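Long-range contact in agglutinin alpha chain (Artocarpus integer, PDB 4R6R), which binds D-galactose and the T-antigen disaccharide Gal-beta1,3-GalNAc as a tetrameric plant lectin and recognises human IgA1: residues A[46-51]-A[120-125]. Numbering follows the deposited sequence.
Sequences SFITGF and IGYWLD. With 147 (4-nitrophenyl beta-D-galactopyranoside), chain I.
The F47 ring lies flat against the backbone of a glycine. G121 CA stands 3.8 Å from the ring centroid, 17° off the normal, a CH-pi contact offset toward the rim. The other side of G121 belongs to the sugar: its CA is 3.4 Å from galactose O4. The backbones are tied beside this contact. F47 N donates to G121 O at 2.9 Å, nearly straight at the hydrogen but from above the carbonyl plane. S46 OG gives its proton to Y122 O at 2.6 Å, also from above the plane of the Y122 carbonyl. With chi1 at 176°, OG is carried away from its own N and beside the carbonyl carbon, where it also accepts from I48 N in an ST turn. One hydroxyl thus bridges both segments.

I48 CG2 sits over the centre of the Y122 ring, 3.6 Å from the centroid. Its other branch sends CD1 to the indole of W123. F51 adds to the apolar patch: its CZ meets W123 CD1 at 3.6 Å, rim to rim, with the planes at 81°.

This is the galactose site of a lectin with the beta-prism type I fold. The loop between strands 37-40 and 52-57 backs residues 121-125, the turn leading into strand 124-132, which hold the sugar. Y122 N donates to galactose O5 and W123 N to O6, while O6 donates to D125 OD1. S119 OG bonds D125 OD2, and the sugar is also hydrogen-bonded to G1 N. The 46-51 loop makes no hydrogen bond to the galactoside, and F47 only brings its ring edge near O1. The bonds from F47 N to G121 O and from S46 OG to Y122 O probably help fix the peptide units whose N-H groups read the sugar oxygens.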
ATOM      1  N   SER A  46      18.341 -18.725 -20.310  1.00 15.95           N
ATOM      2  CA  SER A  46      19.779 -18.967 -20.181  1.00 17.21           C
ATOM      3  C   SER A  46      20.462 -18.829 -21.524  1.00 18.70           C
ATOM      4  O   SER A  46      19.866 -19.146 -22.572  1.00 18.96           O
ATOM      5  CB  SER A  46      19.978 -20.406 -19.684  1.00 16.33           C
ATOM      6  OG  SER A  46      21.354 -20.777 -19.621  1.00 16.80           O
ATOM      7  N   PHE A  47      21.744 -18.486 -21.439  1.00 18.00           N
ATOM      8  CA  PHE A  47      22.664 -18.489 -22.625  1.00 20.50           C
ATOM      9  C   PHE A  47      23.005 -19.904 -23.050  1.00 21.49           C
ATOM     10  O   PHE A  47      23.515 -20.087 -24.177  1.00 20.90           O
ATOM     11  CB  PHE A  47      23.959 -17.792 -22.287  1.00 22.05           C
ATOM     12  CG  PHE A  47      23.844 -16.342 -21.886  1.00 27.54           C
ATOM     13  CD1 PHE A  47      22.691 -15.595 -22.078  1.00 27.00           C
ATOM     14  CD2 PHE A  47      24.961 -15.703 -21.317  1.00 25.51           C
ATOM     15  CE1 PHE A  47      22.654 -14.253 -21.670  1.00 27.64           C
ATOM     16  CE2 PHE A  47      24.942 -14.358 -20.940  1.00 28.65           C
ATOM     17  CZ  PHE A  47      23.776 -13.633 -21.136  1.00 28.66           C
ATOM     18  N   ILE A  48      22.740 -20.915 -22.229  1.00 18.28           N
ATOM     19  CA  ILE A  48      23.041 -22.316 -22.543  1.00 19.06           C
ATOM     20  C   ILE A  48      21.834 -23.233 -22.559  1.00 20.92           C
ATOM     21  O   ILE A  48      20.718 -22.851 -22.069  1.00 18.70           O
ATOM     22  CB  ILE A  48      24.173 -22.902 -21.642  1.00 17.96           C
ATOM     23  CG1 ILE A  48      23.693 -23.091 -20.180  1.00 18.23           C
ATOM     24  CG2 ILE A  48      25.424 -22.037 -21.696  1.00 19.65           C
ATOM     25  CD1 ILE A  48      24.806 -23.647 -19.283  1.00 20.20           C
ATOM     26  N   THR A  49      21.943 -24.411 -23.158  1.00 20.07           N
ATOM     27  CA  THR A  49      20.823 -25.323 -23.222  1.00 22.68           C
ATOM     28  C   THR A  49      21.164 -26.497 -22.357  1.00 22.53           C
ATOM     29  O   THR A  49      22.221 -26.514 -21.728  1.00 31.58           O
ATOM     30  CB  THR A  49      20.580 -25.807 -24.660  1.00 25.86           C
ATOM     31  OG1 THR A  49      21.813 -26.398 -25.091  1.00 30.50           O
ATOM     32  CG2 THR A  49      20.199 -24.638 -25.592  1.00 26.76           C
ATOM     33  N   GLY A  50      20.264 -27.463 -22.279  1.00 22.42           N
ATOM     34  CA  GLY A  50      20.500 -28.668 -21.493  1.00 21.57           C
ATOM     35  C   GLY A  50      19.703 -28.714 -20.174  1.00 20.99           C
ATOM     36  O   GLY A  50      19.926 -29.625 -19.323  1.00 22.75           O
ATOM     37  N   PHE A  51      18.790 -27.754 -20.003  1.00 19.57           N
ATOM     38  CA  PHE A  51      17.989 -27.728 -18.779  1.00 17.82           C
ATOM     39  C   PHE A  51      16.697 -28.557 -18.874  1.00 17.14           C
ATOM     40  O   PHE A  51      16.212 -28.819 -19.987  1.00 19.46           O
ATOM     41  CB  PHE A  51      17.608 -26.306 -18.432  1.00 15.60           C
ATOM     42  CG  PHE A  51      18.783 -25.423 -18.138  1.00 13.36           C
ATOM     43  CD1 PHE A  51      19.345 -25.420 -16.882  1.00 14.19           C
ATOM     44  CD2 PHE A  51      19.309 -24.585 -19.109  1.00 16.27           C
ATOM     45  CE1 PHE A  51      20.416 -24.608 -16.555  1.00 14.63           C
ATOM     46  CE2 PHE A  51      20.374 -23.746 -18.796  1.00 13.85           C
ATOM     47  CZ  PHE A  51      20.960 -23.778 -17.543  1.00 13.68           C
ATOM     48  N   ILE A 120      19.950 -13.268 -15.758  1.00 13.88           N
ATOM     49  CA  ILE A 120      20.293 -14.644 -16.123  1.00 14.54           C
ATOM     50  C   ILE A 120      21.418 -14.558 -17.162  1.00 14.85           C
ATOM     51  O   ILE A 120      21.265 -13.906 -18.192  1.00 15.58           O
ATOM     52  CB  ILE A 120      19.070 -15.361 -16.711  1.00 15.85           C
ATOM     53  CG1 ILE A 120      17.955 -15.349 -15.678  1.00 16.95           C
ATOM     54  CG2 ILE A 120      19.375 -16.817 -17.067  1.00 17.44           C
ATOM     55  CD1 ILE A 120      16.686 -16.010 -16.138  1.00 16.51           C
ATOM     56  N   GLY A 121      22.453 -15.320 -16.850  1.00 15.03           N
ATOM     57  CA  GLY A 121      23.594 -15.505 -17.788  1.00 16.86           C
ATOM     58  C   GLY A 121      23.565 -16.975 -18.224  1.00 15.20           C
ATOM     59  O   GLY A 121      22.571 -17.472 -18.796  1.00 16.15           O
ATOM     60  N   TYR A 122      24.618 -17.762 -17.907  1.00 14.91           N
ATOM     61  CA  TYR A 122      24.470 -19.239 -18.056  1.00 16.73           C
ATOM     62  C   TYR A 122      23.353 -19.710 -17.096  1.00 15.70           C
ATOM     63  O   TYR A 122      22.610 -20.672 -17.383  1.00 15.42           O
ATOM     64  CB  TYR A 122      25.812 -19.946 -17.706  1.00 18.10           C
ATOM     65  CG  TYR A 122      26.861 -19.908 -18.831  1.00 20.11           C
ATOM     66  CD1 TYR A 122      26.837 -18.950 -19.809  1.00 18.73           C
ATOM     67  CD2 TYR A 122      27.791 -20.939 -18.941  1.00 23.75           C
ATOM     68  CE1 TYR A 122      27.768 -18.911 -20.841  1.00 21.38           C
ATOM     69  CE2 TYR A 122      28.710 -20.943 -19.996  1.00 25.03           C
ATOM     70  CZ  TYR A 122      28.682 -19.925 -20.914  1.00 25.40           C
ATOM     71  OH  TYR A 122      29.583 -19.900 -21.968  1.00 27.11           O
ATOM     72  N   TRP A 123      23.361 -19.109 -15.902  1.00 15.57           N
ATOM     73  CA  TRP A 123      22.351 -19.477 -14.855  1.00 14.10           C
ATOM     74  C   TRP A 123      21.683 -18.191 -14.337  1.00 13.96           C
ATOM     75  O   TRP A 123      22.127 -17.065 -14.589  1.00 14.66           O
ATOM     76  CB  TRP A 123      22.931 -20.312 -13.695  1.00 14.51           C
ATOM     77  CG  TRP A 123      23.620 -21.495 -14.288  1.00 14.12           C
ATOM     78  CD1 TRP A 123      23.026 -22.638 -14.824  1.00 17.05           C
ATOM     79  CD2 TRP A 123      25.059 -21.603 -14.571  1.00 15.76           C
ATOM     80  NE1 TRP A 123      24.017 -23.442 -15.382  1.00 16.36           N
ATOM     81  CE2 TRP A 123      25.245 -22.870 -15.232  1.00 16.87           C
ATOM     82  CE3 TRP A 123      26.163 -20.768 -14.376  1.00 15.75           C
ATOM     83  CZ2 TRP A 123      26.519 -23.312 -15.676  1.00 16.76           C
ATOM     84  CZ3 TRP A 123      27.445 -21.243 -14.781  1.00 18.75           C
ATOM     85  CH2 TRP A 123      27.592 -22.472 -15.418  1.00 18.22           C
ATOM     86  N   LEU A 124      20.599 -18.389 -13.556  1.00 14.30           N
ATOM     87  CA  LEU A 124      19.958 -17.297 -12.828  1.00 14.92           C
ATOM     88  C   LEU A 124      21.000 -16.765 -11.823  1.00 13.58           C
ATOM     89  O   LEU A 124      21.381 -17.431 -10.883  1.00 14.35           O
ATOM     90  CB  LEU A 124      18.718 -17.841 -12.109  1.00 14.03           C
ATOM     91  CG  LEU A 124      17.917 -16.783 -11.265  1.00 11.83           C
ATOM     92  CD1 LEU A 124      17.444 -15.615 -12.103  1.00 13.32           C
ATOM     93  CD2 LEU A 124      16.749 -17.530 -10.572  1.00 13.15           C
ATOM     94  N   ASP A 125      21.401 -15.525 -12.039  1.00 14.60           N
ATOM     95  CA  ASP A 125      22.431 -14.920 -11.199  1.00 15.41           C
ATOM     96  C   ASP A 125      21.873 -14.412  -9.896  1.00 14.29           C
ATOM     97  O   ASP A 125      22.470 -14.609  -8.862  1.00 15.71           O
ATOM     98  CB  ASP A 125      23.089 -13.728 -11.929  1.00 17.03           C
ATOM     99  CG  ASP A 125      23.695 -14.117 -13.299  1.00 19.35           C
ATOM    100  OD1 ASP A 125      24.497 -15.078 -13.272  1.00 19.52           O
ATOM    101  OD2 ASP A 125      23.319 -13.515 -14.344  1.00 23.36           O
TER
HETATM  102  C1  147 I 201      28.133 -15.565 -17.758  1.00 34.40           C
HETATM  103  C2  147 I 201      28.066 -14.025 -17.559  1.00 34.24           C
HETATM  104  O2  147 I 201      29.094 -13.304 -18.297  1.00 37.62           O
HETATM  105  C3  147 I 201      28.164 -13.649 -16.070  1.00 32.60           C
HETATM  106  O3  147 I 201      27.889 -12.237 -15.949  1.00 34.36           O
HETATM  107  C4  147 I 201      27.107 -14.517 -15.248  1.00 28.15           C
HETATM  108  O4  147 I 201      25.852 -14.067 -15.716  1.00 25.33           O
HETATM  109  C5  147 I 201      27.301 -16.064 -15.605  1.00 27.24           C
HETATM  110  C6  147 I 201      26.591 -17.053 -14.650  1.00 24.21           C
HETATM  111  O6  147 I 201      25.177 -17.154 -14.915  1.00 19.08           O
HETATM  112  O5  147 I 201      27.052 -16.305 -17.015  1.00 26.49           O
HETATM  113  O1  147 I 201      28.162 -15.798 -19.188  1.00 39.24           O